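Local coordinates for protein mRNA interferase YafQ (PDB 4MMG) that cleaves mRNA on the ribosome as the toxin of a type II toxin-antitoxin system, stopping translation elongation and bringing on bacterial stasis, at residues Leu44-Val49 with Leu73-Thr78. The protein carries 1 engineered substitution. Residues are numbered along the deposited sequence; the frame is centred on the assembly and turned at random.
Sequences LPLPAV and LIYKLT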
loop_
_atom_site.group_PDB
_atom_site.type_symbol
_atom_site.label_atom_id
_atom_site.label_comp_id
_atom_site.label_asym_id
_atom_site.label_seq_id
_atom_site.Cartn_x
_atom_site.Cartn_y
_atom_site.Cartn_z
ATOM N N LEU A 44 -12.594 2.737 -6.296
ATOM C CA LEU A 44 -12.766 2.551 -4.858
ATOM C C LEU A 44 -14.247 2.666 -4.478
ATOM O O LEU A 44 -14.987 3.424 -5.106
ATOM C CB LEU A 44 -11.927 3.589 -4.102
ATOM C CG LEU A 44 -10.460 3.629 -4.534
ATOM C CD1 LEU A 44 -9.730 4.796 -3.881
ATOM C CD2 LEU A 44 -9.770 2.321 -4.213
ATOM N N PRO A 45 -14.685 1.937 -3.433
ATOM C CA PRO A 45 -13.882 1.117 -2.518
ATOM C C PRO A 45 -13.281 -0.152 -3.114
ATOM O O PRO A 45 -13.849 -0.773 -4.026
ATOM C CB PRO A 45 -14.890 0.728 -1.430
ATOM C CG PRO A 45 -16.206 0.761 -2.124
ATOM C CD PRO A 45 -16.103 1.954 -3.029
ATOM N N LEU A 46 -12.119 -0.524 -2.573
ATOM C CA LEU A 46 -11.439 -1.758 -2.923
ATOM C C LEU A 46 -12.323 -2.959 -2.631
ATOM O O LEU A 46 -13.165 -2.918 -1.719
ATOM C CB LEU A 46 -10.150 -1.878 -2.111
ATOM C CG LEU A 46 -9.030 -0.901 -2.447
ATOM C CD1 LEU A 46 -7.901 -1.094 -1.439
ATOM C CD2 LEU A 46 -8.530 -1.162 -3.858
ATOM N N PRO A 47 -12.131 -4.041 -3.392
ATOM C CA PRO A 47 -12.909 -5.242 -3.074
ATOM C C PRO A 47 -12.481 -5.852 -1.737
ATOM O O PRO A 47 -11.369 -5.605 -1.229
ATOM C CB PRO A 47 -12.610 -6.179 -4.247
ATOM C CG PRO A 47 -11.286 -5.716 -4.772
ATOM C CD PRO A 47 -11.231 -4.240 -4.544
ATOM N N ALA A 48 -13.382 -6.656 -1.177
ATOM C CA ALA A 48 -13.236 -7.183 0.170
ATOM C C ALA A 48 -11.980 -8.022 0.372
ATOM O O ALA A 48 -11.464 -8.084 1.480
ATOM C CB ALA A 48 -14.486 -7.990 0.552
ATOM N N VAL A 49 -11.489 -8.667 -0.688
ATOM C CA VAL A 49 -10.338 -9.567 -0.573
ATOM C C VAL A 49 -9.103 -8.856 -0.006
ATOM O O VAL A 49 -8.252 -9.488 0.623
ATOM C CB VAL A 49 -10.015 -10.248 -1.924
ATOM C CG1 VAL A 49 -9.515 -9.242 -2.955
ATOM C CG2 VAL A 49 -9.021 -11.391 -1.740
ATOM N N LEU A 73 0.330 -3.601 2.046
ATOM C CA LEU A 73 0.593 -2.269 1.516
ATOM C C LEU A 73 0.063 -1.247 2.511
ATOM O O LEU A 73 -1.117 -1.294 2.874
ATOM C CB LEU A 73 -0.103 -2.073 0.174
ATOM C CG LEU A 73 -0.091 -0.624 -0.333
ATOM C CD1 LEU A 73 1.314 -0.212 -0.709
ATOM C CD2 LEU A 73 -1.040 -0.410 -1.511
ATOM N N ILE A 74 0.933 -0.342 2.964
ATOM C CA ILE A 74 0.522 0.797 3.777
ATOM C C ILE A 74 0.527 2.029 2.873
ATOM O O ILE A 74 1.525 2.333 2.197
ATOM C CB ILE A 74 1.453 1.041 4.982
ATOM C CG1 ILE A 74 1.371 -0.119 5.973
ATOM C CG2 ILE A 74 1.084 2.342 5.677
ATOM C CD1 ILE A 74 2.364 -0.003 7.127
ATOM N N TYR A 75 -0.600 2.724 2.840
ATOM C CA TYR A 75 -0.753 3.894 1.982
ATOM C C TYR A 75 -1.611 4.952 2.684
ATOM O O TYR A 75 -2.316 4.657 3.653
ATOM C CB TYR A 75 -1.362 3.493 0.624
ATOM C CG TYR A 75 -2.798 3.042 0.740
ATOM C CD1 TYR A 75 -3.111 1.752 1.141
ATOM C CD2 TYR A 75 -3.838 3.924 0.480
ATOM C CE1 TYR A 75 -4.431 1.341 1.269
ATOM C CE2 TYR A 75 -5.148 3.536 0.607
ATOM C CZ TYR A 75 -5.442 2.249 1.007
ATOM O OH TYR A 75 -6.760 1.882 1.128
ATOM N N LYS A 76 -1.554 6.186 2.195
ATOM C CA LYS A 76 -2.421 7.240 2.698
ATOM C C LYS A 76 -3.300 7.716 1.558
ATOM O O LYS A 76 -2.829 7.845 0.426
ATOM C CB LYS A 76 -1.602 8.401 3.275
ATOM C CG LYS A 76 -2.452 9.620 3.642
ATOM C CD LYS A 76 -1.630 10.694 4.333
ATOM C CE LYS A 76 -1.321 10.319 5.767
ATOM N NZ LYS A 76 -0.476 11.360 6.419
ATOM N N LEU A 77 -4.577 7.941 1.844
ATOM C CA LEU A 77 -5.496 8.446 0.835
ATOM C C LEU A 77 -6.363 9.562 1.404
ATOM O O LEU A 77 -7.148 9.347 2.337
ATOM C CB LEU A 77 -6.378 7.323 0.279
ATOM C CG LEU A 77 -7.342 7.738 -0.834
ATOM C CD1 LEU A 77 -6.572 8.125 -2.077
ATOM C CD2 LEU A 77 -8.295 6.598 -1.128
ATOM N N THR A 78 -6.189 10.759 0.853
ATOM C CA THR A 78 -7.074 11.879 1.151
ATOM C C THR A 78 -7.642 12.414 -0.160
ATOM O O THR A 78 -7.373 11.864 -1.233
ATOM C CB THR A 78 -6.326 13.009 1.872
ATOM O OG1 THR A 78 -5.449 13.663 0.946
ATOM C CG2 THR A 78 -5.528 12.467 3.051
#
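Leu44 and Leu77 meet tip to tip, methyl against methyl, with Leu44 CD1 lying 3.6 Å from Leu77 CD2. Each reaches out from its own backbone: the CB of Leu77 already points to the loop, and with CG anti to the backbone N (chi1 -178°) the chain carries CD2 on to Leu44, while the CA atoms of the two leucines remain 11.0 Å apart. This is the closest van der Waals contact between 44-49 and 73-78. The second contact joins an apolar group to a phenol: Leu46 and Tyr75 approach from opposite directions, and Leu46 CD1 comes to 4.1 Å from Tyr75 OH, at the far end of the ring. The methyl sits off the ring plane, to one side of the hydroxyl oxygen, whose polar partners are Asp52, by a hydrogen bond, and Arg63, by a weak one. No hydrogen bond links the two segments, and they bury just 101 Å² together. A cis peptide bond precedes Pro45; Leu44 and Leu46, flanking this proline, both direct their side chains to the strand. Residues 44-49 belong to the loop that leads from helix 29-40 to strand 53-54, whereas Leu77 ends strand 71-77 of the RelE-family sheet. The contact lies at one margin of the helix-sheet core, where Leu39 of helix 29-40 touches Leu44 and Tyr75, Leu35 touches Leu46, and Leu82 of strand 81-88 packs beside Tyr75 and Leu77.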